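Long-range contacts in leucine aminopeptidase 1 (Caenorhabditis elegans, PDB 2HC9), which uses two zinc ions per subunit to cut single amino acids, preferably leucine, from the N-termini of peptides, and probably acts as a digestive enzyme: residues Q11-G16 / T106-F111; S57-S62 / A72-V77; V234-E239 / G281-Y286; G242-I247 / F294-H299; S287-H292 / K482-P487. The protein carries 1 engineered substitution. One frame throughout, in Å; residues are numbered along the deposited sequence. Where two conformers were deposited one is given.

Interaction 1 (Q11-G16 / T106-F111); sequences QAVGDG and TKNVHF
V13 sets its CG1 methyl over the face of the imidazole of H110. The carbon sits 3.5 Å from the centroid of the H110 ring and only 9° off the ring normal, a CH-pi contact. With V13 CG1 beside its own backbone N (chi1 -55°), the methyl dips from the loop onto the ring, while H110 turns its CG away from the backbone N (chi1 -166°), raising the imidazole off the strand. A branched valine suits this place because its second methyl, V13 CG2, can reach on toward N108 CB, 4.3 Å away. The segment 11-16 lies in the loop between strands 3-8 and 18-25 of the N-terminal domain, which belongs to the macro-domain clan, and folds over strand 108-114 of the same mixed sheet. Farther along, N108, the residue most covered here, points its side chain toward the loop and sits beneath the carbonyls of G14, D15 and G16. G16 brings its CA to 3.8 Å from K107 CG; a CB on G16 would clash there, and its backbone angles would also jam one against the preceding carbonyl O. At the other end Q11 O lies obliquely 3.3 Å from H110 CE1. H110 NE2 bonds to D149, whose carboxylate also receives Q11 N. With an alanine at H110, V13 would probably lose the flat surface it rests on, and D149 a hydrogen-bonding partner.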
# COMPACT_ATOMS: atom_id res chain seq x y z
N GLN A 11 -6.37 -34.90 46.68
CA GLN A 11 -7.56 -35.52 47.23
C GLN A 11 -8.28 -36.25 46.12
O GLN A 11 -7.93 -36.08 44.96
CB GLN A 11 -8.43 -34.44 47.86
CG GLN A 11 -7.68 -33.75 48.99
CD GLN A 11 -8.30 -32.47 49.39
OE1 GLN A 11 -9.50 -32.43 49.62
NE2 GLN A 11 -7.49 -31.39 49.47
N ALA A 12 -9.26 -37.08 46.47
CA ALA A 12 -10.02 -37.82 45.46
C ALA A 12 -10.88 -36.85 44.66
O ALA A 12 -11.24 -35.77 45.16
CB ALA A 12 -10.91 -38.90 46.10
N VAL A 13 -11.22 -37.22 43.43
CA VAL A 13 -12.18 -36.45 42.66
C VAL A 13 -13.48 -37.24 42.54
O VAL A 13 -13.56 -38.37 43.01
CB VAL A 13 -11.61 -35.99 41.28
CG1 VAL A 13 -10.31 -35.21 41.51
CG2 VAL A 13 -11.33 -37.19 40.38
N GLY A 14 -14.49 -36.66 41.91
CA GLY A 14 -15.77 -37.36 41.76
C GLY A 14 -15.70 -38.69 41.02
O GLY A 14 -14.69 -39.04 40.39
N ASP A 15 -16.80 -39.45 41.11
CA ASP A 15 -17.14 -40.45 40.11
C ASP A 15 -17.08 -39.82 38.71
O ASP A 15 -17.27 -38.61 38.55
CB ASP A 15 -18.57 -40.96 40.35
CG ASP A 15 -18.68 -41.83 41.59
OD1 ASP A 15 -17.71 -42.56 41.91
OD2 ASP A 15 -19.74 -41.78 42.26
N GLY A 16 -16.83 -40.65 37.71
CA GLY A 16 -16.93 -40.18 36.33
C GLY A 16 -15.56 -40.21 35.68
O GLY A 16 -14.54 -40.15 36.38
N THR A 106 -15.34 -37.02 29.04
CA THR A 106 -14.67 -36.64 30.29
C THR A 106 -15.60 -35.87 31.24
O THR A 106 -16.24 -34.90 30.83
CB THR A 106 -13.43 -35.75 30.00
OG1 THR A 106 -12.58 -36.44 29.07
CG2 THR A 106 -12.67 -35.47 31.29
N LYS A 107 -15.66 -36.29 32.50
CA LYS A 107 -16.42 -35.57 33.52
C LYS A 107 -15.52 -34.67 34.36
O LYS A 107 -15.90 -33.54 34.71
CB LYS A 107 -17.16 -36.56 34.46
CG LYS A 107 -18.06 -37.56 33.75
CD LYS A 107 -19.10 -36.86 32.87
CE LYS A 107 -20.05 -37.88 32.24
NZ LYS A 107 -21.28 -37.26 31.64
N ASN A 108 -14.34 -35.20 34.71
CA ASN A 108 -13.42 -34.57 35.66
C ASN A 108 -12.05 -34.33 35.02
O ASN A 108 -11.51 -35.20 34.32
CB ASN A 108 -13.20 -35.47 36.88
CG ASN A 108 -14.50 -35.95 37.50
OD1 ASN A 108 -14.73 -37.15 37.65
ND2 ASN A 108 -15.34 -35.01 37.88
N VAL A 109 -11.47 -33.16 35.27
CA VAL A 109 -10.03 -32.97 35.04
C VAL A 109 -9.31 -32.77 36.37
O VAL A 109 -9.63 -31.86 37.13
CB VAL A 109 -9.72 -31.81 34.10
CG1 VAL A 109 -8.22 -31.84 33.72
CG2 VAL A 109 -10.58 -31.96 32.85
N HIS A 110 -8.35 -33.63 36.63
CA HIS A 110 -7.63 -33.59 37.88
C HIS A 110 -6.18 -33.12 37.60
O HIS A 110 -5.43 -33.83 36.90
CB HIS A 110 -7.62 -34.99 38.50
CG HIS A 110 -7.19 -35.01 39.94
ND1 HIS A 110 -7.02 -36.19 40.65
CD2 HIS A 110 -6.91 -34.01 40.81
CE1 HIS A 110 -6.65 -35.90 41.88
NE2 HIS A 110 -6.57 -34.59 42.01
N PHE A 111 -5.82 -31.95 38.13
CA PHE A 111 -4.41 -31.50 38.11
C PHE A 111 -3.74 -31.85 39.41
O PHE A 111 -4.25 -31.54 40.49
CB PHE A 111 -4.27 -29.99 37.86
CG PHE A 111 -4.73 -29.57 36.49
CD1 PHE A 111 -3.81 -29.44 35.45
CD2 PHE A 111 -6.09 -29.41 36.23
CE1 PHE A 111 -4.25 -29.11 34.16
CE2 PHE A 111 -6.55 -29.08 34.95
CZ PHE A 111 -5.63 -28.93 33.91

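Interaction 2 (S57-S62 / A72-V77); sequences SRIPAS and AHLITV
I59 reaches across to L74 from the turn that ends helix 49-58. Its CB is directed at strand 72-77, and the next carbon, CG1, is tucked between the backbone N and the carbonyl carbon (chi1 63°), with the branch methyl CG2 beside the backbone N. From CG1 the chain runs on almost fully extended (chi2 -161°), which carries the tip to the strand: I59 CD1 stops 3.5 Å from L74 CD2, the two side chains crossing at about a right angle. Isoleucine suits a residue that must span from a turn to a strand, for its ethyl branch is long enough to arrive while the branching at CB limits its rotation. Strand 72-77 belongs to the mixed sheet of the N-terminal domain, with strand 18-25 parallel on one flank and strand 63-66 antiparallel on the other, so the loop 59-62 leads from the helix into an edge strand. There the backbone comes closest: S62 CA approaches T76 O at 3.4 Å, a bent CA-H...O contact (120° at the hydrogen). The side chain of T76 was deposited in two conformers, and its contacts with I59 CD1 and A61 O are doubtful. I59 also packs on Y69 of a second subunit, while L74 is backed by I22 and L29.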
# COMPACT_ATOMS: atom_id res chain seq x y z
N SER A 57 13.75 -39.65 34.25
CA SER A 57 15.12 -39.68 33.68
C SER A 57 15.18 -39.32 32.19
O SER A 57 16.03 -38.54 31.79
CB SER A 57 15.79 -41.04 33.89
OG SER A 57 15.70 -41.47 35.24
N ARG A 58 14.29 -39.90 31.38
CA ARG A 58 14.36 -39.72 29.91
C ARG A 58 13.87 -38.36 29.44
O ARG A 58 14.41 -37.83 28.47
CB ARG A 58 13.54 -40.79 29.20
CG ARG A 58 14.00 -42.20 29.43
CD ARG A 58 14.93 -42.65 28.33
NE ARG A 58 14.49 -42.32 26.97
CZ ARG A 58 15.32 -42.34 25.93
NH1 ARG A 58 16.60 -42.65 26.13
NH2 ARG A 58 14.90 -42.06 24.71
N ILE A 59 12.83 -37.81 30.06
CA ILE A 59 12.19 -36.63 29.47
C ILE A 59 13.12 -35.43 29.59
O ILE A 59 13.94 -35.37 30.51
CB ILE A 59 10.79 -36.33 30.07
CG1 ILE A 59 10.88 -36.00 31.55
CG2 ILE A 59 9.80 -37.47 29.76
CD1 ILE A 59 9.57 -36.13 32.25
N PRO A 60 13.05 -34.52 28.61
CA PRO A 60 13.99 -33.39 28.54
C PRO A 60 13.84 -32.38 29.69
O PRO A 60 13.18 -32.67 30.69
CB PRO A 60 13.65 -32.74 27.20
CG PRO A 60 12.25 -33.14 26.92
CD PRO A 60 12.12 -34.51 27.46
N ALA A 61 14.45 -31.21 29.53
CA ALA A 61 14.38 -30.16 30.54
C ALA A 61 12.98 -29.57 30.69
O ALA A 61 12.67 -28.96 31.72
CB ALA A 61 15.40 -29.06 30.23
N SER A 62 12.14 -29.74 29.66
CA SER A 62 10.76 -29.22 29.66
C SER A 62 9.94 -29.78 28.49
O SER A 62 10.51 -30.31 27.52
CB SER A 62 10.75 -27.69 29.58
OG SER A 62 11.04 -27.26 28.26
N ALA A 72 -4.44 -38.59 29.69
CA ALA A 72 -3.45 -38.16 30.70
C ALA A 72 -2.17 -37.58 30.14
O ALA A 72 -1.68 -38.04 29.11
CB ALA A 72 -3.11 -39.32 31.66
N HIS A 73 -1.61 -36.61 30.86
CA HIS A 73 -0.41 -35.89 30.42
C HIS A 73 0.48 -35.54 31.60
O HIS A 73 -0.03 -35.25 32.69
CB HIS A 73 -0.82 -34.58 29.74
CG HIS A 73 -1.59 -34.77 28.47
ND1 HIS A 73 -2.97 -34.90 28.45
CD2 HIS A 73 -1.19 -34.85 27.19
CE1 HIS A 73 -3.37 -35.05 27.20
NE2 HIS A 73 -2.31 -35.03 26.42
N LEU A 74 1.79 -35.53 31.38
CA LEU A 74 2.74 -34.88 32.30
C LEU A 74 3.29 -33.63 31.60
O LEU A 74 3.77 -33.70 30.47
CB LEU A 74 3.90 -35.83 32.60
CG LEU A 74 5.10 -35.29 33.40
CD1 LEU A 74 4.72 -34.99 34.84
CD2 LEU A 74 6.25 -36.28 33.40
N ILE A 75 3.23 -32.50 32.30
CA ILE A 75 3.82 -31.25 31.82
C ILE A 75 5.05 -30.93 32.68
O ILE A 75 4.95 -30.72 33.89
CB ILE A 75 2.79 -30.09 31.86
CG1 ILE A 75 1.69 -30.33 30.82
CG2 ILE A 75 3.49 -28.72 31.62
CD1 ILE A 75 0.55 -29.26 30.88
N THR A 76 6.22 -30.92 32.03
CA THR A 76 7.45 -30.53 32.68
C THR A 76 7.75 -29.05 32.41
O THR A 76 7.83 -28.62 31.25
CB THR A 76 8.62 -31.44 32.23
OG1 THR A 76 8.29 -32.81 32.50
CG2 THR A 76 9.91 -31.07 32.96
N VAL A 77 7.92 -28.30 33.48
CA VAL A 77 8.20 -26.87 33.43
C VAL A 77 9.72 -26.70 33.58
O VAL A 77 10.33 -27.35 34.42
CB VAL A 77 7.48 -26.16 34.64
CG1 VAL A 77 7.73 -24.63 34.64
CG2 VAL A 77 5.98 -26.45 34.58

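Interaction 3 (V234-E239 / G281-Y286); sequences VVLSHE and GMLEAY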
# COMPACT_ATOMS: atom_id res chain seq x y z
N VAL A 234 -18.49 3.71 35.26
CA VAL A 234 -18.95 2.95 36.43
C VAL A 234 -17.87 2.99 37.49
O VAL A 234 -16.70 2.68 37.20
CB VAL A 234 -19.22 1.47 36.05
CG1 VAL A 234 -19.56 0.62 37.31
CG2 VAL A 234 -20.36 1.41 35.00
N VAL A 235 -18.25 3.33 38.72
CA VAL A 235 -17.30 3.31 39.84
C VAL A 235 -17.82 2.29 40.86
O VAL A 235 -18.97 2.40 41.28
CB VAL A 235 -17.21 4.70 40.52
CG1 VAL A 235 -16.14 4.68 41.64
CG2 VAL A 235 -16.87 5.78 39.48
N LEU A 236 -16.98 1.35 41.25
CA LEU A 236 -17.25 0.51 42.43
C LEU A 236 -16.30 0.97 43.50
O LEU A 236 -15.08 0.94 43.30
CB LEU A 236 -16.98 -0.96 42.12
CG LEU A 236 -17.59 -1.47 40.81
CD1 LEU A 236 -17.27 -2.96 40.65
CD2 LEU A 236 -19.12 -1.20 40.77
N SER A 237 -16.83 1.38 44.66
CA SER A 237 -15.97 1.86 45.75
C SER A 237 -16.08 0.98 46.99
O SER A 237 -17.19 0.64 47.43
CB SER A 237 -16.32 3.31 46.11
OG SER A 237 -16.02 4.17 45.01
N HIS A 238 -14.89 0.62 47.50
CA HIS A 238 -14.69 -0.15 48.74
C HIS A 238 -14.01 0.82 49.71
O HIS A 238 -12.78 0.98 49.71
CB HIS A 238 -13.78 -1.35 48.44
CG HIS A 238 -13.38 -2.16 49.64
ND1 HIS A 238 -14.22 -3.08 50.23
CD2 HIS A 238 -12.21 -2.22 50.33
CE1 HIS A 238 -13.59 -3.67 51.24
NE2 HIS A 238 -12.36 -3.18 51.31
N GLU A 239 -14.83 1.51 50.49
CA GLU A 239 -14.34 2.60 51.33
C GLU A 239 -14.01 2.13 52.73
O GLU A 239 -14.85 1.51 53.40
CB GLU A 239 -15.33 3.77 51.31
CG GLU A 239 -15.48 4.30 49.87
CD GLU A 239 -16.37 5.51 49.72
OE1 GLU A 239 -17.52 5.50 50.21
OE2 GLU A 239 -15.92 6.47 49.06
N GLY A 281 -10.04 -6.68 33.29
CA GLY A 281 -8.98 -7.10 34.23
C GLY A 281 -9.01 -6.30 35.54
O GLY A 281 -8.82 -6.87 36.62
N MET A 282 -9.30 -5.00 35.46
CA MET A 282 -9.41 -4.17 36.68
C MET A 282 -10.62 -4.58 37.52
O MET A 282 -10.53 -4.71 38.75
CB MET A 282 -9.50 -2.66 36.34
CG MET A 282 -8.17 -2.06 35.78
SD MET A 282 -6.72 -2.56 36.75
CE MET A 282 -5.79 -1.03 36.89
N LEU A 283 -11.76 -4.80 36.86
CA LEU A 283 -12.98 -5.27 37.53
C LEU A 283 -12.74 -6.57 38.28
O LEU A 283 -13.15 -6.73 39.46
CB LEU A 283 -14.08 -5.50 36.48
CG LEU A 283 -15.39 -6.09 37.01
CD1 LEU A 283 -15.98 -5.13 38.04
CD2 LEU A 283 -16.37 -6.45 35.89
N GLU A 284 -12.09 -7.53 37.62
CA GLU A 284 -11.88 -8.84 38.23
C GLU A 284 -10.76 -8.87 39.25
O GLU A 284 -10.82 -9.66 40.20
CB GLU A 284 -11.71 -9.94 37.17
CG GLU A 284 -12.93 -10.02 36.21
CD GLU A 284 -14.23 -10.46 36.91
OE1 GLU A 284 -14.14 -11.16 37.94
OE2 GLU A 284 -15.32 -10.13 36.39
N ALA A 285 -9.77 -7.99 39.09
CA ALA A 285 -8.80 -7.74 40.18
C ALA A 285 -9.48 -7.18 41.43
O ALA A 285 -9.19 -7.63 42.53
CB ALA A 285 -7.68 -6.78 39.74
N TYR A 286 -10.33 -6.18 41.25
CA TYR A 286 -11.07 -5.57 42.35
C TYR A 286 -11.87 -6.65 43.06
O TYR A 286 -11.85 -6.73 44.29
CB TYR A 286 -12.00 -4.49 41.78
CG TYR A 286 -12.91 -3.80 42.78
CD1 TYR A 286 -12.49 -2.65 43.45
CD2 TYR A 286 -14.21 -4.30 43.04
CE1 TYR A 286 -13.31 -2.00 44.34
CE2 TYR A 286 -15.06 -3.64 43.94
CZ TYR A 286 -14.59 -2.49 44.58
OH TYR A 286 -15.39 -1.81 45.47
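Apolar packing carries most of this contact, and L236 is at its centre. Its CB rests against the far end of the Y286 ring, 3.8 Å from Y286 CZ, while its CD1 methyl meets L283 CD1 at 3.6 Å and approaches Y286 CE2 at 4.0 Å. The helix therefore presents two side chains three residues, nearly one turn, apart, and the leucine of the strand fills the angle between them. Both helix residues hold CG anti to the backbone N (chi1 176° in each), which swings the branches of L283 and the long ring of Y286 out toward the strand. The axes of strand 234-238 and helix 281-286 pass 10.9 Å apart, and a long aromatic side chain such as tyrosine spans this layer spacing and reaches the strand backbone. H238 adds its CB, 3.4 Å from Y286 OH, before the imidazole turns off.

The polar atoms find their partners outside the pair. Y286 OH comes up against the strand backbone, 3.3 Å from S237 C and 3.2 Å from H238 N, but the angle at the latter is too poor for a hydrogen bond; the hydroxyl is instead bonded to S202. H238 NE2 bonds to F294 O. On the opposite side of the strand S237 OG is hydrogen-bonded to H299 ND1.

The helix runs at just 20° to the strand. Helix 277-290 is the connection of a beta-alpha-beta crossover between the parallel strands 246-254 and 297-307, and here it packs on the neighbouring antiparallel strand 232-238 of the same sheet, a layered arrangement of the alpha/beta catalytic domain of M17 aminopeptidases.

Interaction 4 (G242-I247 / F294-H299); sequences GSTEHI and FSQTLH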
# COMPACT_ATOMS: atom_id res chain seq x y z
N GLY A 242 -10.47 5.77 57.57
CA GLY A 242 -9.14 5.82 58.18
C GLY A 242 -8.03 5.07 57.46
O GLY A 242 -6.93 4.96 57.97
N SER A 243 -8.29 4.54 56.26
CA SER A 243 -7.25 3.76 55.59
C SER A 243 -6.09 4.70 55.23
O SER A 243 -6.30 5.89 54.99
CB SER A 243 -7.80 3.09 54.32
OG SER A 243 -8.19 4.07 53.36
N THR A 244 -4.88 4.18 55.22
CA THR A 244 -3.74 5.01 54.86
C THR A 244 -3.63 5.21 53.34
O THR A 244 -3.22 6.28 52.89
CB THR A 244 -2.43 4.47 55.45
OG1 THR A 244 -2.17 3.16 54.93
CG2 THR A 244 -2.56 4.33 56.93
N GLU A 245 -4.00 4.17 52.59
CA GLU A 245 -4.01 4.24 51.10
C GLU A 245 -5.39 4.45 50.50
O GLU A 245 -6.42 4.08 51.08
CB GLU A 245 -3.38 2.98 50.48
CG GLU A 245 -1.99 2.60 51.03
CD GLU A 245 -0.92 3.67 50.84
OE1 GLU A 245 -1.06 4.54 49.95
OE2 GLU A 245 0.08 3.63 51.59
N HIS A 246 -5.40 5.03 49.30
CA HIS A 246 -6.63 5.31 48.58
C HIS A 246 -6.29 5.02 47.13
O HIS A 246 -5.62 5.81 46.48
CB HIS A 246 -7.04 6.78 48.78
CG HIS A 246 -7.49 7.07 50.17
ND1 HIS A 246 -6.61 7.33 51.19
CD2 HIS A 246 -8.72 7.04 50.73
CE1 HIS A 246 -7.28 7.49 52.32
NE2 HIS A 246 -8.56 7.32 52.07
N ILE A 247 -6.68 3.82 46.68
CA ILE A 247 -6.13 3.25 45.44
C ILE A 247 -7.25 3.18 44.41
O ILE A 247 -8.35 2.72 44.73
CB ILE A 247 -5.55 1.82 45.70
CG1 ILE A 247 -4.43 1.88 46.76
CG2 ILE A 247 -5.08 1.17 44.41
CD1 ILE A 247 -4.12 0.55 47.44
N PHE A 294 -9.81 -6.76 52.04
CA PHE A 294 -8.90 -5.70 51.59
C PHE A 294 -8.99 -4.47 52.51
O PHE A 294 -10.06 -3.87 52.69
CB PHE A 294 -9.21 -5.27 50.15
CG PHE A 294 -8.10 -4.46 49.51
CD1 PHE A 294 -6.98 -5.10 48.97
CD2 PHE A 294 -8.21 -3.07 49.40
CE1 PHE A 294 -5.94 -4.35 48.36
CE2 PHE A 294 -7.19 -2.32 48.80
CZ PHE A 294 -6.06 -2.97 48.28
N SER A 295 -7.84 -4.10 53.07
CA SER A 295 -7.80 -3.25 54.25
C SER A 295 -7.72 -1.75 53.90
O SER A 295 -7.80 -0.90 54.79
CB SER A 295 -6.62 -3.63 55.13
OG SER A 295 -5.40 -3.28 54.50
N GLN A 296 -7.51 -1.44 52.62
CA GLN A 296 -7.37 -0.04 52.19
C GLN A 296 -8.55 0.38 51.34
O GLN A 296 -9.34 -0.44 50.91
CB GLN A 296 -6.06 0.15 51.43
CG GLN A 296 -4.86 -0.33 52.19
CD GLN A 296 -4.64 0.45 53.48
OE1 GLN A 296 -4.69 1.68 53.49
NE2 GLN A 296 -4.44 -0.28 54.58
N THR A 297 -8.70 1.68 51.13
CA THR A 297 -9.78 2.13 50.30
C THR A 297 -9.39 1.83 48.86
O THR A 297 -8.24 2.06 48.45
CB THR A 297 -10.02 3.65 50.50
OG1 THR A 297 -10.56 3.86 51.82
CG2 THR A 297 -10.99 4.19 49.45
N LEU A 298 -10.35 1.29 48.10
CA LEU A 298 -10.07 0.77 46.75
C LEU A 298 -11.25 1.12 45.86
O LEU A 298 -12.41 0.95 46.27
CB LEU A 298 -9.87 -0.76 46.77
CG LEU A 298 -9.49 -1.41 45.43
CD1 LEU A 298 -8.11 -0.90 44.94
CD2 LEU A 298 -9.52 -2.96 45.53
N HIS A 299 -10.95 1.58 44.64
CA HIS A 299 -12.02 1.92 43.68
C HIS A 299 -11.71 1.24 42.33
O HIS A 299 -10.56 1.23 41.89
CB HIS A 299 -12.11 3.43 43.45
CG HIS A 299 -12.14 4.26 44.70
ND1 HIS A 299 -13.31 4.59 45.35
CD2 HIS A 299 -11.14 4.86 45.40
CE1 HIS A 299 -13.04 5.35 46.40
NE2 HIS A 299 -11.72 5.53 46.45
O HOH W 1 -4.61 1.71 56.95
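Backbone hydrogen bonds join the two segments as parallel strands. I247 sits between T297 and H299: I247 N donates to T297 O at 2.9 Å, and H299 N donates to I247 O at 2.8 Å. Just before them, the bond from T297 N to E245 O is weak.

Where the strands begin, side chains take over from the backbone. Q296 bends back on itself (chi2 -63°), which brings its amide to the loop: E245 N meets Q296 OE1 at 2.7 Å in a nearly straight bond (168°), with the donor tilted 20° from the amide carbonyl plane. Glutamine fits well because the same amide also donates, Q296 NE2 bonding to S295 OG and to a water that takes T244 N as well. Beside it S243 OG and T297 OG1 lie 2.8 Å apart and probably share a hydrogen bond; T297 OG1 also bonds V240 N. S243 OG gives its proton to E245 O (2.9 Å), closing the turn onto the strand start.

Apolar contacts gather on the face of I247 and L298, opposite that of H246 and T297. I247 CG2 packs on L298 CD1 at 3.7 Å, and I247 CD1 meets F294 CZ at the ring edge, 4.1 Å away.

Around this pair, helix 277-290 covers F294 and L298 through L289, while strand 356-361 flanks I247 through T356 and F358, and strand 232-238 pairs along L298 through H238.

Interaction 5 (S287-H292 / K482-P487); sequences SALVKH and KYTSVP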
# COMPACT_ATOMS: atom_id res chain seq x y z
N SER A 287 -12.57 -7.47 42.29
CA SER A 287 -13.36 -8.56 42.85
C SER A 287 -12.51 -9.51 43.72
O SER A 287 -12.86 -9.79 44.87
CB SER A 287 -14.05 -9.34 41.74
OG SER A 287 -14.76 -10.47 42.25
N ALA A 288 -11.39 -9.98 43.19
CA ALA A 288 -10.53 -10.92 43.95
C ALA A 288 -9.98 -10.29 45.25
O ALA A 288 -9.95 -10.93 46.31
CB ALA A 288 -9.37 -11.41 43.07
N LEU A 289 -9.57 -9.02 45.19
CA LEU A 289 -9.02 -8.34 46.36
C LEU A 289 -10.09 -8.11 47.43
O LEU A 289 -9.84 -8.30 48.62
CB LEU A 289 -8.40 -6.99 45.96
CG LEU A 289 -7.10 -7.12 45.14
CD1 LEU A 289 -6.71 -5.77 44.45
CD2 LEU A 289 -5.94 -7.65 45.98
N VAL A 290 -11.26 -7.65 47.01
CA VAL A 290 -12.31 -7.27 47.96
C VAL A 290 -12.90 -8.52 48.64
O VAL A 290 -13.38 -8.45 49.78
CB VAL A 290 -13.39 -6.34 47.31
CG1 VAL A 290 -14.60 -6.12 48.26
CG2 VAL A 290 -12.76 -4.97 47.00
N LYS A 291 -12.80 -9.66 47.97
CA LYS A 291 -13.25 -10.93 48.57
C LYS A 291 -12.38 -11.36 49.73
O LYS A 291 -12.75 -12.26 50.51
CB LYS A 291 -13.30 -12.03 47.51
CG LYS A 291 -14.46 -11.90 46.54
CD LYS A 291 -14.30 -12.91 45.41
CE LYS A 291 -15.52 -12.91 44.50
NZ LYS A 291 -16.70 -13.46 45.22
N HIS A 292 -11.22 -10.72 49.87
CA HIS A 292 -10.27 -11.19 50.87
C HIS A 292 -9.81 -10.13 51.85
O HIS A 292 -8.63 -10.00 52.16
CB HIS A 292 -9.15 -11.96 50.19
CG HIS A 292 -9.62 -13.25 49.59
ND1 HIS A 292 -9.69 -14.42 50.32
CD2 HIS A 292 -10.12 -13.54 48.37
CE1 HIS A 292 -10.21 -15.37 49.57
NE2 HIS A 292 -10.47 -14.87 48.38
N LYS A 482 -0.72 -7.64 49.90
CA LYS A 482 -0.28 -7.36 51.28
C LYS A 482 -1.39 -6.70 52.13
O LYS A 482 -1.32 -6.71 53.34
CB LYS A 482 0.98 -6.48 51.29
CG LYS A 482 0.74 -5.05 50.77
CD LYS A 482 2.03 -4.35 50.41
CE LYS A 482 2.34 -3.28 51.42
NZ LYS A 482 3.49 -2.41 51.00
N TYR A 483 -2.40 -6.13 51.47
CA TYR A 483 -3.53 -5.52 52.17
C TYR A 483 -4.71 -6.47 52.37
O TYR A 483 -5.76 -6.06 52.90
CB TYR A 483 -4.01 -4.29 51.43
CG TYR A 483 -2.95 -3.25 51.19
CD1 TYR A 483 -2.30 -2.63 52.26
CD2 TYR A 483 -2.62 -2.85 49.90
CE1 TYR A 483 -1.30 -1.64 52.03
CE2 TYR A 483 -1.64 -1.87 49.66
CZ TYR A 483 -1.00 -1.27 50.73
OH TYR A 483 -0.04 -0.30 50.50
N THR A 484 -4.56 -7.72 51.93
CA THR A 484 -5.57 -8.75 52.14
C THR A 484 -5.23 -9.62 53.35
O THR A 484 -4.15 -9.49 53.94
CB THR A 484 -5.69 -9.71 50.93
OG1 THR A 484 -4.52 -10.53 50.87
CG2 THR A 484 -5.85 -8.91 49.62
N SER A 485 -6.16 -10.53 53.67
CA SER A 485 -5.93 -11.51 54.71
C SER A 485 -5.25 -12.76 54.21
O SER A 485 -5.13 -13.72 54.97
CB SER A 485 -7.26 -11.91 55.37
OG SER A 485 -8.17 -12.43 54.40
N VAL A 486 -4.81 -12.80 52.94
CA VAL A 486 -4.37 -14.07 52.36
C VAL A 486 -2.91 -14.37 52.73
O VAL A 486 -2.03 -13.61 52.36
CB VAL A 486 -4.52 -14.08 50.81
CG1 VAL A 486 -4.21 -15.48 50.27
CG2 VAL A 486 -5.96 -13.69 50.41
N PRO A 487 -2.66 -15.48 53.43
CA PRO A 487 -1.29 -15.75 53.89
C PRO A 487 -0.22 -15.70 52.79
O PRO A 487 0.79 -15.04 52.96
CB PRO A 487 -1.39 -17.16 54.50
CG PRO A 487 -2.79 -17.22 55.01
CD PRO A 487 -3.61 -16.51 53.93
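S485 N donates to H292 O at 2.9 Å and 164°, tilted 23° from the carbonyl plane, and T484 CB packs against the same oxygen, 3.2 Å from H292 O. S485 OG, still near H292 O, bonds to E158. T484 places OG1 between its backbone N and carbonyl carbon (chi1 70°), where T484 OG1 accepts V486 N at 3.1 Å: an ST turn that sets the path of the chain beyond helix 473-480. The same hydroxyl bonds to G481 O, so one small side chain clasps the turn on both sides, and its methyl is left to pack, T484 CG2 meeting L289 CD2 at 3.9 Å with the two side chains at about a right angle. This turn, late in the chain, thus closes over the end of helix 277-290 of the catalytic domain. A valine at T484 would probably leave V486 N without its acceptor and G481 O without this hydroxyl, freeing the turn to open. Next to it V486 CG2 lies 3.6 Å from H292 CB and touches the imidazole obliquely, while H292 NE2 bonds to D165 of helix 157-178.

The five contacts fall into two groups. Interactions 1 and 2 share the mixed sheet of the N-terminal domain; their centres are 22 Å apart, and along the chain interaction 2 lies between the two segments of interaction 1. Interactions 3, 4 and 5 follow and cluster in the catalytic domain, their centres 12 to 13 Å apart, and touch one another. The segments of 3 and 4 alternate along the chain, as do those of 4 and 5. Interactions 3 and 5 use successive turns of helix 277-290, while 3 and 4 meet in the central sheet. Interaction 5 brings the end of the chain back to this cluster. The 29 to 44 Å between the centres of the two groups reflects the two-domain build.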